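Side-chain contacts in methylenetetrahydrofolate--tRNA-(uracil-5-)-methyltransferase TrmFO (Thermus thermophilus, PDB 3G5S), which catalyses the folate- and FAD-dependent methylation of uridine 54 in tRNA, giving 5-methyluridine: residues G65-E70 and G342-A347; E70-R73 and V78-A81; E58-A63 and A415-G420; R72-L77 and A426-L431; A85-P88 and L93-D96. All coordinates share one frame; numbering follows the deposited sequence. Where two conformers were deposited one is given.

Contact 1. Residues G65-E70 and G342-A347; sequences GLLQAE and GYLESA. With FAD (flavin-adenine dinucleotide), chain B.
Beside the FAD site, helix 343-361 packs on helix 63-74, and L67 and L344 carry most of the contact. The two short helical segments run at 38° to each other, with their axes 10.3 Å apart at closest approach. The leucines slide past one another in opposite directions. Each has CG anti to its backbone N (chi1 -173° in L67, 170° in L344), which turns the branches of each leucine toward the other helix. L67 CD2 lies 3.5 Å from L344 CG, which is tight for two carbons. L344 CD2 also comes within 3.7 Å of Q68 CG, where the Q68 chain crosses it at about a right angle. The amide of Q68 serves another partner, with NE2 bonded to G56 O. CG of E345 borders L67 CD2 at 4.0 Å, and the E345 carboxylate forms a salt bridge with K64.

The second helix belongs to the Rossmann-type FAD-binding fold, and its first turn meets the flavin. Y343 N donates to FAD O2 at 3.0 Å, while the bond from G342 N to FAD O2' is weak. The flavin lies over the Y343 ring, with FAD C2 3.4 Å above the ring plane near its centre. Y343 OH is bonded to S52 O. G342 is the N-cap residue. Its carbonyl O accepts from S346 N and from S346 OG, each at 2.9 Å and from opposite faces of the carbonyl plane.

Contact 2. Residues E70-R73 and V78-A81; sequences EMRR and VMEA
M79 is bent at chi2 and chi3 (-55° and -60°), and this curls its methyl CE back over the guanidinium of R72. The R72 chain is extended from CG to NE (chi2 -165°). The two side chains cross at about a right angle. R72 and M79 lie on consecutive helices, 63-74 and 77-84, within the Rossmann-type FAD-binding region of the MnmG family. A short turn at G75 and S76 joins the two helices. M71 and M79 are selenomethionines in this crystal.

CE of M79 stands 3.3 Å above the guanidinium plane of R72, over its centre. The approach is therefore to a face, and R72 keeps its N-H groups for partners in other directions. R72 NH2 pairs with D83, one turn further along helix 77-84, and has a long, weak ion pair with E58. Nearer the backbone, M79 CB packs 4.0 Å from R72 CG.

M71 takes part through the root of its side chain. The rest of that chain bends away toward A348 and F351 of helix 343-361, the helix on which the selenium of M79 packs at L344. The methyl of M79 also touches Q68 and L93. The contact is buried and apolar apart from the R72 end. On the side of M71, M71 CB meets M79 CG at 3.5 Å.

Contact 3. Residues E58-A63 and A415-G420; sequences EGETNA and AMYRRG
G59 to N62 form a type I beta turn, closed by N62 N to G59 O at 2.9 Å, and the turn rests on helix 409-429. The nearest CA atoms are those of E60 and Y417, 5.9 Å apart. The carbonyl O of E60 lies 3.3 Å from Y417 CB. N62 then leads into helix 63-74 as its N-cap residue.

Y417 has CG anti to its backbone N (chi1 178°), and this lays the ring along the turn. E60 sits over one face of it. E60 CG is 3.7 Å from the centroid of the Y417 ring and only 11° off the ring normal, a CH-pi contact. The extended E60 chain crosses the tyrosine at about a right angle, with carboxylate and ring planes 28° apart. The same tyrosine also touches L66 and A69 of helix 63-74.

Beyond the ring, two waters tie E60 to R418. Water 1 donates to E60 OE1 at 2.6 Å and accepts from R418 NE. Water 2 donates to the same OE1 of E60 at 3.1 Å and accepts from R418 NH2 at 2.9 Å. Both waters lie in the guanidinium plane, at its edge. The opposite charges of E60 and R418 thus meet through water at the surface. Their attraction is probably screened, and the direct packing falls to the aliphatic part of E60 on the ring.

Contact 4. Residues R72-L77 and A426-L431; sequences RRAGSL and AWLSGL
G75 N donates to R72 O at 3.0 Å, the shortest backbone bond within these segments, and it closes the end of helix 63-74 just where R73 and A74 meet L428. G75 has a positive phi (81°) and forms a Schellman motif. Its second bond probably runs from S76 N to M71 O. S76 then begins the next helix as N-cap, its OG bonded to M79 N.

L428 carries the contact from the second helix. L428 CD1 lies against the backbone of the last helical turn, 3.5 Å from R73 O and 3.8 Å from A74 N. L428 CD1 is also 3.9 Å from R73 CB. On the other branch, L428 CD2 faces A74 CB at 4.3 Å, a looser touch. No hydrogen bond crosses the contact. R73 adds only the base of its side chain. The chain is bent at chi2 (-83°), and its guanidinium is bonded through NH1 to S425 OG.

In the second segment, G430 N bonds to W427 O, and L431 N bonds to L428 O at 3.1 Å. L431 folds back so that its CD2 lies over one face of the W427 indole, toward the rim. The contact lies near the C-terminal part of both helices, 63-74 and 409-429. A74 also packs on F424 of helix 409-429 and on F351 of helix 343-361, while its carbonyl O accepts from R22 of helix 11-22.

Contact 5. Residues A85-P88 and L93-D96; sequences ARVP and LAVD
The R86 guanidinium has L93 CD1 over one face, 3.7 Å above the plane and displaced toward the rim. The two side chains cross at about a right angle. A bend at chi3 (-77°) folds the arginine over the leucine. R86 NH1 also forms a salt bridge with E58 OE2, consistent with a fixed guanidinium.

R86 and L93 belong to a beta hairpin, strand 86-87 with strand 92-95, at one side of a small antiparallel sheet whose other outer strand is 54-57. R86 and V95 form a non-hydrogen-bonded pair with CA atoms 4.6 Å apart, and their side chains diverge. Two backbone bonds flank this pair. D96 N donates to A85 O and V87 N to A94 O, each at 2.9 Å. Water 3 accepts from A94 N at 2.9 Å and probably donates to V87 O.

Side chains fill in around these bonds. V87 CG2 packs on A94 CB at 4.1 Å, and V87 CG1 reaches D96 CB at 4.0 Å. V95 CA makes a CA-H...O contact with A85 O at 3.4 Å. V95 also packs on A82 and F100, and D96 starts helix 97-109 as N-cap, with OD1 bonded to E99 N.

In the fold
From the N terminus, all five contacts begin between residues 58 and 96. Contact 2 closes a short loop at the turn between helices 63-74 and 77-84. Contact 5 follows in series and closes the hairpin after helix 77-84. Contact 1 closes a long loop from helix 63-74 to helix 343-361, and contact 5 nests inside it. Contact 3 encloses contacts 1, 2 and 5, reaching from the turn before helix 63-74 to helix 409-429. Contact 4 encloses contact 5 but crosses contacts 1 and 3, joining the C-terminal end of helix 63-74 to that of helix 409-429. Helix 63-74 thus ties the FAD-binding helix 343-361 to the C-terminal helix. E58 links contacts 3 and 5 through R86.

Contact 1. Residues G65-E70 and G342-A347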
# COMPACT_ATOMS: atom_id res chain seq x y z
N GLY A 65 -8.84 -5.67 -9.17
CA GLY A 65 -10.07 -6.38 -9.51
C GLY A 65 -10.29 -7.59 -8.62
O GLY A 65 -11.41 -7.85 -8.19
N LEU A 66 -9.23 -8.33 -8.34
CA LEU A 66 -9.34 -9.44 -7.40
C LEU A 66 -9.72 -8.92 -6.01
O LEU A 66 -10.61 -9.47 -5.36
CB LEU A 66 -8.06 -10.24 -7.34
CG LEU A 66 -8.00 -11.32 -6.26
CD1 LEU A 66 -9.18 -12.29 -6.35
CD2 LEU A 66 -6.68 -12.07 -6.29
N LEU A 67 -9.06 -7.87 -5.55
CA LEU A 67 -9.36 -7.35 -4.22
C LEU A 67 -10.81 -6.85 -4.14
O LEU A 67 -11.48 -7.05 -3.12
CB LEU A 67 -8.37 -6.25 -3.84
CG LEU A 67 -8.46 -5.72 -2.41
CD1 LEU A 67 -8.32 -6.82 -1.38
CD2 LEU A 67 -7.39 -4.67 -2.18
N GLN A 68 -11.31 -6.23 -5.21
CA GLN A 68 -12.72 -5.83 -5.26
C GLN A 68 -13.64 -7.03 -5.09
O GLN A 68 -14.60 -6.99 -4.33
CB GLN A 68 -13.02 -5.13 -6.58
CG GLN A 68 -12.39 -3.75 -6.69
CD GLN A 68 -12.38 -3.21 -8.11
OE1 GLN A 68 -12.97 -3.79 -9.02
NE2 GLN A 68 -11.69 -2.09 -8.31
N ALA A 69 -13.35 -8.10 -5.82
CA ALA A 69 -14.16 -9.31 -5.75
C ALA A 69 -14.12 -9.94 -4.37
O ALA A 69 -15.15 -10.40 -3.85
CB ALA A 69 -13.74 -10.31 -6.83
N GLU A 70 -12.94 -9.98 -3.77
CA GLU A 70 -12.80 -10.51 -2.41
C GLU A 70 -13.65 -9.70 -1.45
O GLU A 70 -14.34 -10.25 -0.60
CB GLU A 70 -11.33 -10.47 -1.97
CG GLU A 70 -10.46 -11.47 -2.71
CD GLU A 70 -8.97 -11.35 -2.40
OE1 GLU A 70 -8.53 -10.45 -1.63
OE2 GLU A 70 -8.22 -12.19 -2.96
N GLY A 342 -4.15 3.24 -1.31
CA GLY A 342 -5.30 3.03 -2.17
C GLY A 342 -6.60 2.97 -1.38
O GLY A 342 -6.63 2.44 -0.26
N TYR A 343 -7.67 3.49 -1.97
CA TYR A 343 -8.96 3.49 -1.27
C TYR A 343 -9.39 2.07 -0.89
O TYR A 343 -9.80 1.81 0.23
CB TYR A 343 -10.08 4.11 -2.11
CG TYR A 343 -9.84 5.51 -2.63
CD1 TYR A 343 -9.59 6.58 -1.79
CD2 TYR A 343 -9.92 5.76 -4.00
CE1 TYR A 343 -9.40 7.86 -2.30
CE2 TYR A 343 -9.74 7.02 -4.51
CZ TYR A 343 -9.48 8.07 -3.66
OH TYR A 343 -9.30 9.34 -4.18
N LEU A 344 -9.29 1.17 -1.86
CA LEU A 344 -9.72 -0.20 -1.68
C LEU A 344 -8.85 -0.97 -0.68
O LEU A 344 -9.36 -1.69 0.18
CB LEU A 344 -9.68 -0.88 -3.05
CG LEU A 344 -9.85 -2.38 -3.14
CD1 LEU A 344 -11.28 -2.73 -2.79
CD2 LEU A 344 -9.50 -2.86 -4.54
N GLU A 345 -7.54 -0.82 -0.82
CA GLU A 345 -6.60 -1.43 0.10
C GLU A 345 -6.86 -0.94 1.52
O GLU A 345 -6.76 -1.71 2.49
CB GLU A 345 -5.17 -1.07 -0.29
CG GLU A 345 -4.66 -1.74 -1.58
CD GLU A 345 -5.03 -1.02 -2.88
OE1 GLU A 345 -5.93 -0.15 -2.90
OE2 GLU A 345 -4.40 -1.35 -3.90
N SER A 346 -7.19 0.34 1.64
CA SER A 346 -7.49 0.90 2.95
C SER A 346 -8.76 0.27 3.52
O SER A 346 -8.78 -0.18 4.67
CB SER A 346 -7.56 2.42 2.86
OG SER A 346 -6.28 2.94 2.53
N ALA A 347 -9.83 0.23 2.73
CA ALA A 347 -11.05 -0.43 3.17
C ALA A 347 -10.81 -1.89 3.54
O ALA A 347 -11.33 -2.38 4.54
CB ALA A 347 -12.13 -0.31 2.10
PA FAD B . -8.58 8.58 5.27
O1A FAD B . -7.82 9.85 5.05
O2A FAD B . -9.61 8.18 4.26
O5B FAD B . -9.30 8.58 6.70
C5B FAD B . -8.63 9.00 7.87
C4B FAD B . -9.64 9.71 8.74
O4B FAD B . -9.07 9.96 10.01
C3B FAD B . -10.04 11.07 8.17
O3B FAD B . -11.45 11.19 8.08
C2B FAD B . -9.44 12.08 9.15
O2B FAD B . -10.18 13.27 9.30
C1B FAD B . -9.42 11.28 10.44
N9A FAD B . -8.43 11.64 11.46
C8A FAD B . -7.09 11.86 11.29
N7A FAD B . -6.53 12.06 12.50
C5A FAD B . -7.50 11.96 13.44
C6A FAD B . -7.51 12.07 14.82
N6A FAD B . -6.38 12.15 15.54
N1A FAD B . -8.70 11.90 15.48
C2A FAD B . -9.87 11.65 14.81
N3A FAD B . -9.88 11.54 13.44
C4A FAD B . -8.70 11.70 12.79
N1 FAD B . -5.98 6.77 -3.09
C2 FAD B . -6.42 6.20 -4.25
O2 FAD B . -6.66 4.99 -4.31
N3 FAD B . -6.59 6.99 -5.37
C4 FAD B . -6.34 8.35 -5.36
O4 FAD B . -6.51 9.03 -6.38
C4X FAD B . -5.90 8.92 -4.17
N5 FAD B . -5.63 10.27 -4.10
C5X FAD B . -5.20 10.82 -2.90
C6 FAD B . -4.94 12.18 -2.84
C7 FAD B . -4.49 12.76 -1.66
C7M FAD B . -4.21 14.23 -1.60
C8 FAD B . -4.32 11.96 -0.53
C8M FAD B . -3.85 12.57 0.75
C9 FAD B . -4.58 10.59 -0.59
C9A FAD B . -5.02 10.01 -1.78
N10 FAD B . -5.27 8.65 -1.85
C10 FAD B . -5.72 8.12 -3.04
C1' FAD B . -4.51 7.71 -0.93
C2' FAD B . -5.40 6.86 -0.01
O2' FAD B . -5.87 5.69 -0.65
C3' FAD B . -6.55 7.67 0.58
O3' FAD B . -5.97 8.67 1.40
C4' FAD B . -7.51 6.82 1.42
O4' FAD B . -8.64 7.62 1.72
C5' FAD B . -6.86 6.28 2.68
O5' FAD B . -7.84 5.75 3.54
P FAD B . -7.64 5.85 5.12
O1P FAD B . -6.34 5.23 5.53
O2P FAD B . -8.89 5.31 5.75
O3P FAD B . -7.48 7.42 5.41

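Contact 2. Residues E70-R73 and V78-A81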
# COMPACT_ATOMS: atom_id res chain seq x y z
N GLU A 70 -12.94 -9.98 -3.77
CA GLU A 70 -12.80 -10.51 -2.41
C GLU A 70 -13.65 -9.70 -1.45
O GLU A 70 -14.34 -10.25 -0.60
CB GLU A 70 -11.33 -10.47 -1.97
CG GLU A 70 -10.46 -11.47 -2.71
CD GLU A 70 -8.97 -11.35 -2.40
OE1 GLU A 70 -8.53 -10.45 -1.63
OE2 GLU A 70 -8.22 -12.19 -2.96
N MSE A 71 -13.57 -8.38 -1.56
CA MSE A 71 -14.31 -7.53 -0.64
C MSE A 71 -15.83 -7.65 -0.82
O MSE A 71 -16.56 -7.57 0.16
CB MSE A 71 -13.80 -6.09 -0.72
CG MSE A 71 -12.43 -5.92 -0.05
SE MSE A 71 -12.46 -6.42 1.86
CE MSE A 71 -11.82 -8.25 1.67
N ARG A 72 -16.31 -7.87 -2.04
CA ARG A 72 -17.73 -8.18 -2.21
C ARG A 72 -18.09 -9.47 -1.49
O ARG A 72 -19.12 -9.54 -0.82
CB ARG A 72 -18.10 -8.32 -3.68
CG ARG A 72 -18.10 -7.03 -4.46
CD ARG A 72 -18.83 -7.19 -5.79
NE ARG A 72 -18.76 -5.97 -6.58
CZ ARG A 72 -17.81 -5.69 -7.46
NH1 ARG A 72 -16.86 -6.59 -7.73
NH2 ARG A 72 -17.81 -4.53 -8.09
N ARG A 73 -17.26 -10.49 -1.64
CA ARG A 73 -17.54 -11.76 -0.99
C ARG A 73 -17.57 -11.59 0.52
O ARG A 73 -18.34 -12.26 1.21
CB ARG A 73 -16.50 -12.82 -1.38
CG ARG A 73 -16.43 -13.15 -2.87
CD ARG A 73 -17.48 -14.16 -3.30
NE ARG A 73 -17.42 -14.47 -4.73
CZ ARG A 73 -16.89 -15.58 -5.25
NH1 ARG A 73 -16.35 -16.50 -4.45
NH2 ARG A 73 -16.90 -15.78 -6.56
N VAL A 78 -17.89 -0.61 1.80
CA VAL A 78 -17.28 0.18 0.74
C VAL A 78 -17.64 -0.38 -0.64
O VAL A 78 -17.99 0.38 -1.54
CB VAL A 78 -15.76 0.32 0.95
CG1 VAL A 78 -15.05 0.77 -0.32
CG2 VAL A 78 -15.48 1.30 2.09
N MSE A 79 -17.60 -1.70 -0.80
CA MSE A 79 -17.98 -2.27 -2.09
C MSE A 79 -19.48 -2.12 -2.38
O MSE A 79 -19.86 -1.89 -3.52
CB MSE A 79 -17.54 -3.72 -2.22
CG MSE A 79 -16.03 -3.90 -2.33
SE MSE A 79 -15.22 -2.89 -3.78
CE MSE A 79 -16.20 -3.70 -5.25
N GLU A 80 -20.33 -2.24 -1.36
CA GLU A 80 -21.76 -1.99 -1.55
C GLU A 80 -21.97 -0.58 -2.06
O GLU A 80 -22.71 -0.34 -3.02
CB GLU A 80 -22.51 -2.16 -0.23
CG GLU A 80 -22.63 -3.57 0.28
CD GLU A 80 -23.54 -3.68 1.50
OE1 GLU A 80 -24.15 -2.67 1.90
OE2 GLU A 80 -23.62 -4.79 2.06
N ALA A 81 -21.33 0.37 -1.38
CA ALA A 81 -21.46 1.77 -1.75
C ALA A 81 -20.97 2.00 -3.16
O ALA A 81 -21.58 2.75 -3.92
CB ALA A 81 -20.68 2.64 -0.77

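Contact 3. Residues E58-A63 and A415-G420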
# COMPACT_ATOMS: atom_id res chain seq x y z
N GLU A 58 -11.30 -3.31 -12.90
CA GLU A 58 -12.19 -4.40 -12.49
C GLU A 58 -11.84 -5.76 -13.08
O GLU A 58 -12.30 -6.79 -12.59
CB GLU A 58 -13.62 -4.10 -12.94
CG GLU A 58 -14.34 -3.02 -12.17
CD GLU A 58 -15.83 -3.11 -12.42
OE1 GLU A 58 -16.29 -2.66 -13.49
OE2 GLU A 58 -16.54 -3.65 -11.54
N GLY A 59 -11.08 -5.75 -14.16
CA GLY A 59 -10.83 -6.97 -14.91
C GLY A 59 -10.20 -8.10 -14.11
O GLY A 59 -9.55 -7.88 -13.09
N GLU A 60 -10.39 -9.33 -14.59
CA GLU A 60 -9.80 -10.52 -13.97
C GLU A 60 -8.29 -10.56 -14.14
O GLU A 60 -7.61 -11.43 -13.59
CB GLU A 60 -10.39 -11.79 -14.55
CG GLU A 60 -11.79 -12.11 -14.07
CD GLU A 60 -12.38 -13.30 -14.79
OE1 GLU A 60 -11.64 -13.95 -15.56
OE2 GLU A 60 -13.58 -13.58 -14.58
N THR A 61 -7.76 -9.61 -14.91
CA THR A 61 -6.32 -9.49 -15.05
C THR A 61 -5.75 -8.43 -14.11
O THR A 61 -4.54 -8.19 -14.12
CB THR A 61 -5.92 -9.11 -16.48
OG1 THR A 61 -6.51 -7.85 -16.80
CG2 THR A 61 -6.40 -10.16 -17.46
N ASN A 62 -6.61 -7.81 -13.30
CA ASN A 62 -6.20 -6.72 -12.42
C ASN A 62 -6.16 -7.13 -10.96
O ASN A 62 -7.14 -7.64 -10.42
CB ASN A 62 -7.15 -5.52 -12.55
CG ASN A 62 -7.06 -4.86 -13.90
OD1 ASN A 62 -5.98 -4.47 -14.35
ND2 ASN A 62 -8.20 -4.72 -14.56
N ALA A 63 -5.03 -6.89 -10.30
CA ALA A 63 -4.90 -7.19 -8.87
C ALA A 63 -5.97 -6.47 -8.04
O ALA A 63 -6.52 -7.04 -7.10
CB ALA A 63 -3.52 -6.84 -8.38
N ALA A 415 -5.64 -16.77 -14.07
CA ALA A 415 -5.50 -17.93 -13.20
C ALA A 415 -5.30 -17.52 -11.75
O ALA A 415 -5.90 -18.12 -10.85
CB ALA A 415 -4.35 -18.80 -13.67
N MSE A 416 -4.49 -16.49 -11.51
CA MSE A 416 -4.27 -15.99 -10.16
C MSE A 416 -5.56 -15.43 -9.56
O MSE A 416 -5.82 -15.58 -8.36
CB MSE A 416 -3.20 -14.90 -10.17
CG MSE A 416 -1.79 -15.37 -10.43
SE MSE A 416 -0.58 -13.84 -10.37
CE MSE A 416 1.13 -14.77 -10.48
N TYR A 417 -6.35 -14.76 -10.38
CA TYR A 417 -7.62 -14.21 -9.94
C TYR A 417 -8.55 -15.33 -9.46
O TYR A 417 -9.09 -15.28 -8.36
CB TYR A 417 -8.26 -13.41 -11.07
CG TYR A 417 -9.62 -12.83 -10.77
CD1 TYR A 417 -10.76 -13.62 -10.81
CD2 TYR A 417 -9.77 -11.47 -10.51
CE1 TYR A 417 -12.00 -13.09 -10.56
CE2 TYR A 417 -11.01 -10.93 -10.27
CZ TYR A 417 -12.12 -11.75 -10.29
OH TYR A 417 -13.36 -11.21 -10.05
N ARG A 418 -8.72 -16.36 -10.29
CA ARG A 418 -9.62 -17.43 -9.92
C ARG A 418 -9.15 -18.17 -8.69
O ARG A 418 -9.94 -18.49 -7.79
CB ARG A 418 -9.76 -18.43 -11.07
CG ARG A 418 -10.55 -17.91 -12.22
CD ARG A 418 -10.93 -19.05 -13.14
NE ARG A 418 -11.69 -18.55 -14.29
CZ ARG A 418 -12.67 -19.22 -14.87
NH1 ARG A 418 -13.02 -20.42 -14.42
NH2 ARG A 418 -13.30 -18.69 -15.92
N ARG A 419 -7.86 -18.47 -8.64
CA ARG A 419 -7.28 -19.17 -7.51
C ARG A 419 -7.43 -18.36 -6.23
O ARG A 419 -7.80 -18.89 -5.18
CB ARG A 419 -5.81 -19.46 -7.78
CG ARG A 419 -5.10 -20.23 -6.68
CD ARG A 419 -3.60 -20.29 -6.92
NE ARG A 419 -3.02 -18.95 -6.85
CZ ARG A 419 -1.77 -18.65 -7.15
NH1 ARG A 419 -0.93 -19.59 -7.56
NH2 ARG A 419 -1.35 -17.39 -7.05
N GLY A 420 -7.15 -17.07 -6.33
CA GLY A 420 -7.19 -16.20 -5.16
C GLY A 420 -8.59 -16.01 -4.62
O GLY A 420 -8.81 -16.03 -3.40
O HOH W 1 -10.30 -15.94 -14.48
O HOH W 2 -13.36 -16.03 -17.00

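Contact 4. Residues R72-L77 and A426-L431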
# COMPACT_ATOMS: atom_id res chain seq x y z
N ARG A 72 -16.31 -7.87 -2.04
CA ARG A 72 -17.73 -8.18 -2.21
C ARG A 72 -18.09 -9.47 -1.49
O ARG A 72 -19.12 -9.54 -0.82
CB ARG A 72 -18.10 -8.32 -3.68
CG ARG A 72 -18.10 -7.03 -4.46
CD ARG A 72 -18.83 -7.19 -5.79
NE ARG A 72 -18.76 -5.97 -6.58
CZ ARG A 72 -17.81 -5.69 -7.46
NH1 ARG A 72 -16.86 -6.59 -7.73
NH2 ARG A 72 -17.81 -4.53 -8.09
N ARG A 73 -17.26 -10.49 -1.64
CA ARG A 73 -17.54 -11.76 -0.99
C ARG A 73 -17.57 -11.59 0.52
O ARG A 73 -18.34 -12.26 1.21
CB ARG A 73 -16.50 -12.82 -1.38
CG ARG A 73 -16.43 -13.15 -2.87
CD ARG A 73 -17.48 -14.16 -3.30
NE ARG A 73 -17.42 -14.47 -4.73
CZ ARG A 73 -16.89 -15.58 -5.25
NH1 ARG A 73 -16.35 -16.50 -4.45
NH2 ARG A 73 -16.90 -15.78 -6.56
N ALA A 74 -16.74 -10.68 1.04
CA ALA A 74 -16.69 -10.41 2.47
C ALA A 74 -17.87 -9.58 2.98
O ALA A 74 -18.06 -9.46 4.18
CB ALA A 74 -15.37 -9.72 2.83
N GLY A 75 -18.65 -8.99 2.07
CA GLY A 75 -19.74 -8.12 2.48
C GLY A 75 -19.32 -6.70 2.84
O GLY A 75 -19.95 -6.04 3.67
N SER A 76 -18.25 -6.22 2.21
CA SER A 76 -17.73 -4.87 2.42
C SER A 76 -18.76 -3.77 2.18
O SER A 76 -19.42 -3.73 1.13
CB SER A 76 -16.53 -4.67 1.48
OG SER A 76 -16.22 -3.31 1.26
N LEU A 77 -18.87 -2.85 3.14
CA LEU A 77 -19.72 -1.68 2.97
C LEU A 77 -19.20 -0.77 1.86
O LEU A 77 -19.98 -0.20 1.09
CB LEU A 77 -19.79 -0.91 4.29
CG LEU A 77 -20.63 0.37 4.30
CD1 LEU A 77 -22.08 0.07 3.97
CD2 LEU A 77 -20.51 1.05 5.66
N ALA A 426 -13.03 -19.66 0.56
CA ALA A 426 -12.90 -20.79 1.46
C ALA A 426 -12.49 -20.32 2.86
O ALA A 426 -12.95 -20.83 3.87
CB ALA A 426 -11.91 -21.80 0.91
N TRP A 427 -11.60 -19.33 2.90
CA TRP A 427 -11.18 -18.76 4.18
C TRP A 427 -12.39 -18.15 4.90
O TRP A 427 -12.60 -18.41 6.09
CB TRP A 427 -10.07 -17.74 3.95
CG TRP A 427 -9.66 -17.02 5.19
CD1 TRP A 427 -8.88 -17.50 6.21
CD2 TRP A 427 -10.01 -15.68 5.54
NE1 TRP A 427 -8.73 -16.53 7.18
CE2 TRP A 427 -9.41 -15.40 6.79
CE3 TRP A 427 -10.77 -14.68 4.92
CZ2 TRP A 427 -9.55 -14.17 7.42
CZ3 TRP A 427 -10.91 -13.46 5.56
CH2 TRP A 427 -10.30 -13.21 6.79
N LEU A 428 -13.19 -17.35 4.19
CA LEU A 428 -14.38 -16.75 4.81
C LEU A 428 -15.29 -17.81 5.38
O LEU A 428 -15.83 -17.67 6.48
CB LEU A 428 -15.17 -15.94 3.78
CG LEU A 428 -14.61 -14.61 3.28
CD1 LEU A 428 -15.47 -14.10 2.13
CD2 LEU A 428 -14.55 -13.59 4.41
N SER A 429 -15.49 -18.88 4.62
CA SER A 429 -16.42 -19.93 5.00
C SER A 429 -16.00 -20.64 6.28
O SER A 429 -16.83 -21.23 6.97
CB SER A 429 -16.59 -20.94 3.87
OG SER A 429 -17.25 -20.34 2.76
N GLY A 430 -14.71 -20.59 6.59
CA GLY A 430 -14.19 -21.23 7.79
C GLY A 430 -14.23 -20.37 9.04
O GLY A 430 -13.90 -20.85 10.12
N LEU A 431 -14.64 -19.11 8.91
CA LEU A 431 -14.68 -18.21 10.07
C LEU A 431 -15.80 -18.55 11.04
O LEU A 431 -16.95 -18.76 10.64
CB LEU A 431 -14.86 -16.77 9.62
CG LEU A 431 -13.74 -16.14 8.80
CD1 LEU A 431 -14.19 -14.77 8.32
CD2 LEU A 431 -12.45 -16.03 9.61

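Contact 5. Residues A85-P88 and L93-D96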
# COMPACT_ATOMS: atom_id res chain seq x y z
N ALA A 85 -23.07 3.31 -6.36
CA ALA A 85 -22.69 4.64 -6.82
C ALA A 85 -21.88 4.59 -8.11
O ALA A 85 -21.31 5.59 -8.54
CB ALA A 85 -21.91 5.37 -5.73
N ARG A 86 -21.83 3.41 -8.72
CA ARG A 86 -21.03 3.18 -9.93
C ARG A 86 -21.29 4.22 -11.02
O ARG A 86 -22.44 4.50 -11.34
CB ARG A 86 -21.33 1.78 -10.48
CG ARG A 86 -20.57 1.45 -11.74
CD ARG A 86 -21.11 0.19 -12.40
NE ARG A 86 -20.69 -1.05 -11.74
CZ ARG A 86 -19.51 -1.63 -11.95
NH1 ARG A 86 -19.21 -2.76 -11.33
NH2 ARG A 86 -18.64 -1.07 -12.76
N VAL A 87 -20.21 4.77 -11.59
CA VAL A 87 -20.28 5.63 -12.78
C VAL A 87 -19.26 5.15 -13.83
O VAL A 87 -18.29 4.49 -13.48
CB VAL A 87 -20.00 7.12 -12.43
CG1 VAL A 87 -21.04 7.66 -11.46
CG2 VAL A 87 -18.59 7.28 -11.88
N PRO A 88 -19.49 5.48 -15.11
CA PRO A 88 -18.59 4.99 -16.17
C PRO A 88 -17.14 5.48 -16.06
O PRO A 88 -16.91 6.65 -15.78
CB PRO A 88 -19.23 5.53 -17.45
CG PRO A 88 -20.66 5.75 -17.11
CD PRO A 88 -20.67 6.17 -15.66
N LEU A 93 -13.63 0.51 -11.82
CA LEU A 93 -14.75 0.76 -10.94
C LEU A 93 -14.57 2.16 -10.39
O LEU A 93 -13.61 2.43 -9.68
CB LEU A 93 -14.75 -0.25 -9.80
CG LEU A 93 -15.80 -0.05 -8.71
CD1 LEU A 93 -17.22 -0.12 -9.28
CD2 LEU A 93 -15.62 -1.08 -7.60
N ALA A 94 -15.47 3.06 -10.76
CA ALA A 94 -15.42 4.43 -10.28
C ALA A 94 -16.78 4.81 -9.72
O ALA A 94 -17.80 4.21 -10.07
CB ALA A 94 -15.01 5.38 -11.40
N VAL A 95 -16.78 5.81 -8.85
CA VAL A 95 -17.98 6.15 -8.10
C VAL A 95 -18.34 7.62 -8.17
O VAL A 95 -17.47 8.49 -8.33
CB VAL A 95 -17.83 5.76 -6.61
CG1 VAL A 95 -17.53 4.28 -6.48
CG2 VAL A 95 -16.75 6.60 -5.93
N ASP A 96 -19.63 7.89 -8.04
CA ASP A 96 -20.09 9.23 -7.71
C ASP A 96 -19.69 9.45 -6.25
O ASP A 96 -20.17 8.75 -5.36
CB ASP A 96 -21.61 9.30 -7.88
CG ASP A 96 -22.17 10.66 -7.55
OD1 ASP A 96 -22.03 11.12 -6.41
OD2 ASP A 96 -22.78 11.27 -8.45
O HOH W 3 -17.34 2.12 -12.80